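Local coordinates for protein endo-beta-1,4-glucanase (PDB 2JEM) that is a family 12 glycoside hydrolase that cleaves the beta-1,4-glucan backbone of plant cell-wall polysaccharides, xyloglucan in particular, at residues N119-Y124 against I253-V258; T153-I158 against K195-F200. The protein carries 1 engineered substitution. All coordinates share one frame; numbering follows the deposited sequence. Where two conformers were deposited one is given.

Interaction 1 of 2, residues N119-Y124 against I253-V258; sequences NTKVSY and ISNWDV
S123 O is gripped by two consecutive amides of the facing strand: S254 N at 2.9 Å and, more weakly, N255 N at 3.5 Å. This is a classic beta bulge in the antiparallel pairing of 119-124 with 253-258, two inner strands of one sheet of the beta sandwich. S254 takes up the extra residue by dropping its psi to -11°, so the register slips by one and Y124 faces I253. S123 N returns a bond to N255 O, and from there the ladder is regular, V122 opposite W256 and K121 hydrogen-bonded to D257 in both directions.

The face carrying V122, Y124, I253 and W256 turns into the core, where Y136 and F240 of the other sheet cover V122 and W256. With CG1 between N and C (chi1 74°), V122 CG2 is swung to the rim of the W256 indole, 4.1 Å from CE3. Beside the bulge, Y124 CB rests 3.9 Å from I253 CG1, while the phenol itself leads away toward F240.

On the other face, K121 NZ comes within a long 3.8 Å of D257 OD2, a doubtful salt bridge since both residues have two conformers. D257 OD1 is also bonded to Y46 OH and faces K42 NZ. Next along this face, a water sits 2.7 Å from S123 OG and accepts from N255 ND2 at 2.9 Å.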
loop_
_atom_site.group_PDB
_atom_site.type_symbol
_atom_site.label_atom_id
_atom_site.label_comp_id
_atom_site.label_asym_id
_atom_site.label_seq_id
_atom_site.Cartn_x
_atom_site.Cartn_y
_atom_site.Cartn_z
ATOM N N ASN A 119 -6.839 -11.752 5.175
ATOM C CA ASN A 119 -6.779 -12.305 3.843
ATOM C C ASN A 119 -7.133 -11.268 2.817
ATOM O O ASN A 119 -8.197 -10.657 2.893
ATOM C CB ASN A 119 -7.705 -13.508 3.729
ATOM C CG ASN A 119 -7.170 -14.698 4.472
ATOM O OD1 ASN A 119 -7.716 -15.098 5.488
ATOM N ND2 ASN A 119 -6.073 -15.257 3.977
ATOM N N THR A 120 -6.231 -11.112 1.853
ATOM C CA THR A 120 -6.415 -10.159 0.776
ATOM C C THR A 120 -6.525 -10.877 -0.553
ATOM O O THR A 120 -5.955 -11.962 -0.734
ATOM C CB THR A 120 -5.222 -9.187 0.688
ATOM O OG1 THR A 120 -4.033 -9.920 0.340
ATOM C CG2 THR A 120 -5.022 -8.459 2.017
ATOM N N LYS A 121 -7.230 -10.257 -1.486
ATOM C CA LYS A 121 -7.269 -10.725 -2.864
ATOM C C LYS A 121 -7.104 -9.514 -3.755
ATOM O O LYS A 121 -7.770 -8.495 -3.526
ATOM C CB LYS A 121 -8.610 -11.404 -3.182
ATOM C CG LYS A 121 -9.139 -12.357 -2.103
ATOM C CD LYS A 121 -10.496 -12.953 -2.481
ATOM C CE LYS A 121 -11.625 -11.915 -2.491
ATOM N NZ LYS A 121 -12.965 -12.537 -2.252
ATOM N N VAL A 122 -6.233 -9.618 -4.753
ATOM C CA VAL A 122 -6.170 -8.584 -5.769
ATOM C C VAL A 122 -5.867 -9.214 -7.130
ATOM O O VAL A 122 -5.069 -10.140 -7.213
ATOM C CB VAL A 122 -5.156 -7.441 -5.407
ATOM C CG1 VAL A 122 -3.712 -7.879 -5.584
ATOM C CG2 VAL A 122 -5.458 -6.176 -6.241
ATOM N N SER A 123 -6.542 -8.721 -8.169
ATOM C CA SER A 123 -6.160 -9.001 -9.553
ATOM C C SER A 123 -6.160 -7.655 -10.259
ATOM O O SER A 123 -7.087 -6.851 -10.085
ATOM C CB SER A 123 -7.144 -9.936 -10.212
ATOM O OG SER A 123 -7.226 -11.161 -9.518
ATOM N N TYR A 124 -5.122 -7.383 -11.028
ATOM C CA TYR A 124 -5.012 -6.076 -11.657
ATOM C C TYR A 124 -4.213 -6.199 -12.951
ATOM O O TYR A 124 -3.588 -7.234 -13.225
ATOM C CB TYR A 124 -4.330 -5.087 -10.687
ATOM C CG TYR A 124 -2.855 -5.364 -10.578
ATOM C CD1 TYR A 124 -2.372 -6.346 -9.689
ATOM C CD2 TYR A 124 -1.937 -4.677 -11.381
ATOM C CE1 TYR A 124 -1.026 -6.627 -9.601
ATOM C CE2 TYR A 124 -0.564 -4.957 -11.303
ATOM C CZ TYR A 124 -0.124 -5.932 -10.403
ATOM O OH TYR A 124 1.221 -6.207 -10.346
ATOM N N ILE A 253 -8.316 -2.745 -11.830
ATOM C CA ILE A 253 -8.374 -3.735 -10.773
ATOM C C ILE A 253 -9.693 -4.480 -10.926
ATOM O O ILE A 253 -10.787 -3.877 -10.930
ATOM C CB ILE A 253 -8.243 -3.065 -9.387
ATOM C CG1 ILE A 253 -6.830 -2.509 -9.216
ATOM C CG2 ILE A 253 -8.511 -4.064 -8.259
ATOM C CD1 ILE A 253 -6.741 -1.460 -8.102
ATOM N N SER A 254 -9.577 -5.794 -11.089
ATOM C CA SER A 254 -10.757 -6.640 -11.359
ATOM C C SER A 254 -11.191 -7.502 -10.175
ATOM O O SER A 254 -12.241 -8.146 -10.225
ATOM C CB SER A 254 -10.498 -7.536 -12.565
ATOM O OG SER A 254 -9.409 -8.420 -12.338
ATOM N N ASN A 255 -10.354 -7.568 -9.143
ATOM C CA ASN A 255 -10.719 -8.261 -7.907
ATOM C C ASN A 255 -10.042 -7.538 -6.741
ATOM O O ASN A 255 -8.857 -7.188 -6.828
ATOM C CB ASN A 255 -10.298 -9.747 -7.976
ATOM C CG ASN A 255 -11.001 -10.618 -6.923
ATOM O OD1 ASN A 255 -12.185 -10.452 -6.648
ATOM N ND2 ASN A 255 -10.255 -11.539 -6.326
ATOM N N TRP A 256 -10.794 -7.309 -5.661
ATOM C CA TRP A 256 -10.247 -6.673 -4.459
ATOM C C TRP A 256 -11.058 -7.014 -3.207
ATOM O O TRP A 256 -12.283 -6.892 -3.205
ATOM C CB TRP A 256 -10.273 -5.149 -4.580
ATOM C CG TRP A 256 -10.009 -4.488 -3.285
ATOM C CD1 TRP A 256 -10.919 -3.841 -2.471
ATOM C CD2 TRP A 256 -8.740 -4.402 -2.619
ATOM N NE1 TRP A 256 -10.285 -3.374 -1.347
ATOM C CE2 TRP A 256 -8.951 -3.700 -1.410
ATOM C CE3 TRP A 256 -7.448 -4.860 -2.927
ATOM C CZ2 TRP A 256 -7.906 -3.412 -0.512
ATOM C CZ3 TRP A 256 -6.409 -4.599 -2.019
ATOM C CH2 TRP A 256 -6.649 -3.882 -0.831
ATOM N N ASP A 257 -10.358 -7.380 -2.141
ATOM C CA ASP A 257 -10.982 -7.503 -0.819
ATOM C C ASP A 257 -9.884 -7.665 0.211
ATOM O O ASP A 257 -8.804 -8.153 -0.091
ATOM C CB ASP A 257 -11.949 -8.703 -0.734
ATOM C CG ASP A 257 -13.434 -8.304 -0.893
ATOM O OD1 ASP A 257 -13.889 -7.275 -0.334
ATOM O OD2 ASP A 257 -14.158 -9.037 -1.582
ATOM N N VAL A 258 -10.175 -7.205 1.422
ATOM C CA VAL A 258 -9.314 -7.471 2.575
ATOM C C VAL A 258 -10.288 -7.855 3.688
ATOM O O VAL A 258 -11.200 -7.087 4.023
ATOM C CB VAL A 258 -8.455 -6.264 2.998
ATOM C CG1 VAL A 258 -7.642 -6.600 4.228
ATOM C CG2 VAL A 258 -7.531 -5.863 1.864
HETATM O O HOH W 1 -7.470 -12.156 -6.974
#

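Interaction 2 of 2, residues T153-I158 against K195-F200. Engineered in segment 153-158: Q155 (natural residue Glu).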
loop_
_atom_site.group_PDB
_atom_site.type_symbol
_atom_site.label_atom_id
_atom_site.label_comp_id
_atom_site.label_asym_id
_atom_site.label_seq_id
_atom_site.Cartn_x
_atom_site.Cartn_y
_atom_site.Cartn_z
ATOM N N THR A 153 4.423 3.354 13.306
ATOM C CA THR A 153 5.695 2.830 13.815
ATOM C C THR A 153 6.390 1.982 12.751
ATOM O O THR A 153 7.623 1.870 12.740
ATOM C CB THR A 153 5.458 1.941 15.085
ATOM O OG1 THR A 153 4.514 0.902 14.776
ATOM C CG2 THR A 153 4.902 2.781 16.272
ATOM N N ASP A 154 5.597 1.346 11.872
ATOM C CA ASP A 154 6.123 0.470 10.798
ATOM C C ASP A 154 5.257 0.519 9.562
ATOM O O ASP A 154 4.040 0.700 9.666
ATOM C CB ASP A 154 6.203 -0.996 11.248
ATOM C CG ASP A 154 6.955 -1.160 12.563
ATOM O OD1 ASP A 154 6.315 -0.972 13.616
ATOM O OD2 ASP A 154 8.168 -1.486 12.536
ATOM N N GLN A 155 5.910 0.350 8.409
ATOM C CA GLN A 155 5.249 0.222 7.121
ATOM C C GLN A 155 5.750 -1.104 6.534
ATOM O O GLN A 155 6.955 -1.385 6.581
ATOM C CB GLN A 155 5.663 1.393 6.211
ATOM C CG GLN A 155 5.050 1.319 4.792
ATOM C CD GLN A 155 5.590 2.405 3.887
ATOM O OE1 GLN A 155 6.541 3.122 4.249
ATOM N NE2 GLN A 155 5.003 2.535 2.697
ATOM N N ILE A 156 4.836 -1.912 5.985
ATOM C CA ILE A 156 5.221 -3.107 5.222
ATOM C C ILE A 156 4.722 -2.909 3.784
ATOM O O ILE A 156 3.530 -2.580 3.556
ATOM C CB ILE A 156 4.605 -4.409 5.808
ATOM C CG1 ILE A 156 5.009 -4.570 7.299
ATOM C CG2 ILE A 156 5.020 -5.645 4.958
ATOM C CD1 ILE A 156 4.150 -5.658 8.046
ATOM N N MET A 157 5.633 -3.051 2.826
ATOM C CA MET A 157 5.224 -3.050 1.424
ATOM C C MET A 157 5.393 -4.426 0.794
ATOM O O MET A 157 6.419 -5.095 0.975
ATOM C CB MET A 157 6.002 -2.006 0.642
ATOM C CG MET A 157 5.592 -0.579 1.025
ATOM S SD MET A 157 6.537 0.618 0.044
ATOM C CE MET A 157 5.703 0.531 -1.530
ATOM N N ILE A 158 4.378 -4.844 0.049
ATOM C CA ILE A 158 4.473 -6.102 -0.667
ATOM C C ILE A 158 4.272 -5.816 -2.143
ATOM O O ILE A 158 3.161 -5.598 -2.589
ATOM C CB ILE A 158 3.456 -7.161 -0.156
ATOM C CG1 ILE A 158 3.578 -7.360 1.371
ATOM C CG2 ILE A 158 3.686 -8.489 -0.917
ATOM C CD1 ILE A 158 2.419 -8.248 1.944
ATOM N N LYS A 195 9.711 12.536 13.300
ATOM C CA LYS A 195 8.804 11.419 13.011
ATOM C C LYS A 195 9.333 10.496 11.909
ATOM O O LYS A 195 10.107 10.906 11.035
ATOM C CB LYS A 195 7.425 11.957 12.630
ATOM C CG LYS A 195 6.744 12.726 13.767
ATOM C CD LYS A 195 5.299 13.087 13.443
ATOM C CE LYS A 195 4.632 13.790 14.646
ATOM N NZ LYS A 195 3.137 13.981 14.420
ATOM N N GLY A 196 8.881 9.241 11.919
ATOM C CA GLY A 196 9.307 8.301 10.887
ATOM C C GLY A 196 8.946 6.895 11.307
ATOM O O GLY A 196 8.313 6.703 12.344
ATOM N N TRP A 197 9.340 5.920 10.490
ATOM C CA TRP A 197 8.966 4.528 10.740
ATOM C C TRP A 197 9.894 3.565 10.011
ATOM O O TRP A 197 10.541 3.919 9.006
ATOM C CB TRP A 197 7.499 4.294 10.301
ATOM C CG TRP A 197 7.210 4.753 8.905
ATOM C CD1 TRP A 197 7.429 4.057 7.748
ATOM C CD2 TRP A 197 6.631 6.003 8.519
ATOM N NE1 TRP A 197 7.014 4.800 6.662
ATOM C CE2 TRP A 197 6.525 5.998 7.108
ATOM C CE3 TRP A 197 6.162 7.111 9.232
ATOM C CZ2 TRP A 197 5.988 7.071 6.390
ATOM C CZ3 TRP A 197 5.646 8.197 8.520
ATOM C CH2 TRP A 197 5.565 8.168 7.113
ATOM N N ASN A 198 9.947 2.338 10.524
ATOM C CA ASN A 198 10.617 1.249 9.842
ATOM C C ASN A 198 9.831 0.942 8.583
ATOM O O ASN A 198 8.582 1.047 8.580
ATOM C CB ASN A 198 10.667 0.020 10.740
ATOM C CG ASN A 198 11.357 0.305 12.073
ATOM O OD1 ASN A 198 12.503 0.745 12.095
ATOM N ND2 ASN A 198 10.660 0.063 13.184
ATOM N N VAL A 199 10.552 0.549 7.538
ATOM C CA VAL A 199 9.897 0.031 6.347
ATOM C C VAL A 199 10.475 -1.341 5.965
ATOM O O VAL A 199 11.701 -1.522 5.814
ATOM C CB VAL A 199 9.908 1.058 5.173
ATOM C CG1 VAL A 199 11.325 1.510 4.841
ATOM C CG2 VAL A 199 9.245 0.468 3.930
ATOM N N PHE A 200 9.574 -2.317 5.859
ATOM C CA PHE A 200 9.945 -3.675 5.475
ATOM C C PHE A 200 9.339 -3.914 4.116
ATOM O O PHE A 200 8.122 -3.835 3.962
ATOM C CB PHE A 200 9.371 -4.661 6.493
ATOM C CG PHE A 200 9.797 -4.371 7.912
ATOM C CD1 PHE A 200 11.100 -4.684 8.332
ATOM C CD2 PHE A 200 8.921 -3.760 8.822
ATOM C CE1 PHE A 200 11.522 -4.410 9.644
ATOM C CE2 PHE A 200 9.343 -3.481 10.146
ATOM C CZ PHE A 200 10.655 -3.817 10.546
#
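Q155, an engineered replacement for the natural glutamate, crosses W197 from root to tip. Its CB lies 3.5 Å from W197 CD1, the extended chain carries CD past V199 CG2, and OE1 takes the indole N-H of W197 NE1 at 3.0 Å. That donor sits 36° out of the amide carbonyl plane, and the amide and indole planes are 69° apart. NE2 turns away to D137 of strand 131-141. Both are bonds of the glutamine and need not hold for glutamate. This face, away from I156, probably lines the family 12 substrate cleft.

The backbones of 154-158 and 195-200 run parallel in one sheet, and Q155 N and O bond to N198 O and F200 N.

On the opposite face D154 leans toward its neighbours, CG beside the backbone N (chi1 -52°). N198 ND2 reaches OD2 at 3.0 Å from above the carboxylate plane, while F200 offers its ring edge, CE2 3.3 Å from D154 OD2. T153 OG1 and K233 hold OD1. With an alanine at D154, K233 would probably lose its counter-charge and the N198 amide would be freer to turn. The K233 charge, helped by hydroxyl and amide, probably keeps this buried carboxylate ionised.

In the fold
The two interactions sit on opposite sides of the centre of the chain, one in each sheet of the sandwich: their own centres are 22 Å apart and their nearest atoms about 7 Å. Both strands of interaction 2 come from the 128 residues between Y124 and I253. The inter-sheet core joins them indirectly. V122 and Y124 of interaction 1 press on L160, farther along the strand that begins at D154, and V122 and W256 touch Y136, whose backbone bonds to I158. I156 and I158 pack against helix 215-225, so Q155 and W197 face the other way, probably into the concave cleft where, as in other family 12 enzymes, the glucan would run, nearer to interaction 2 than to interaction 1.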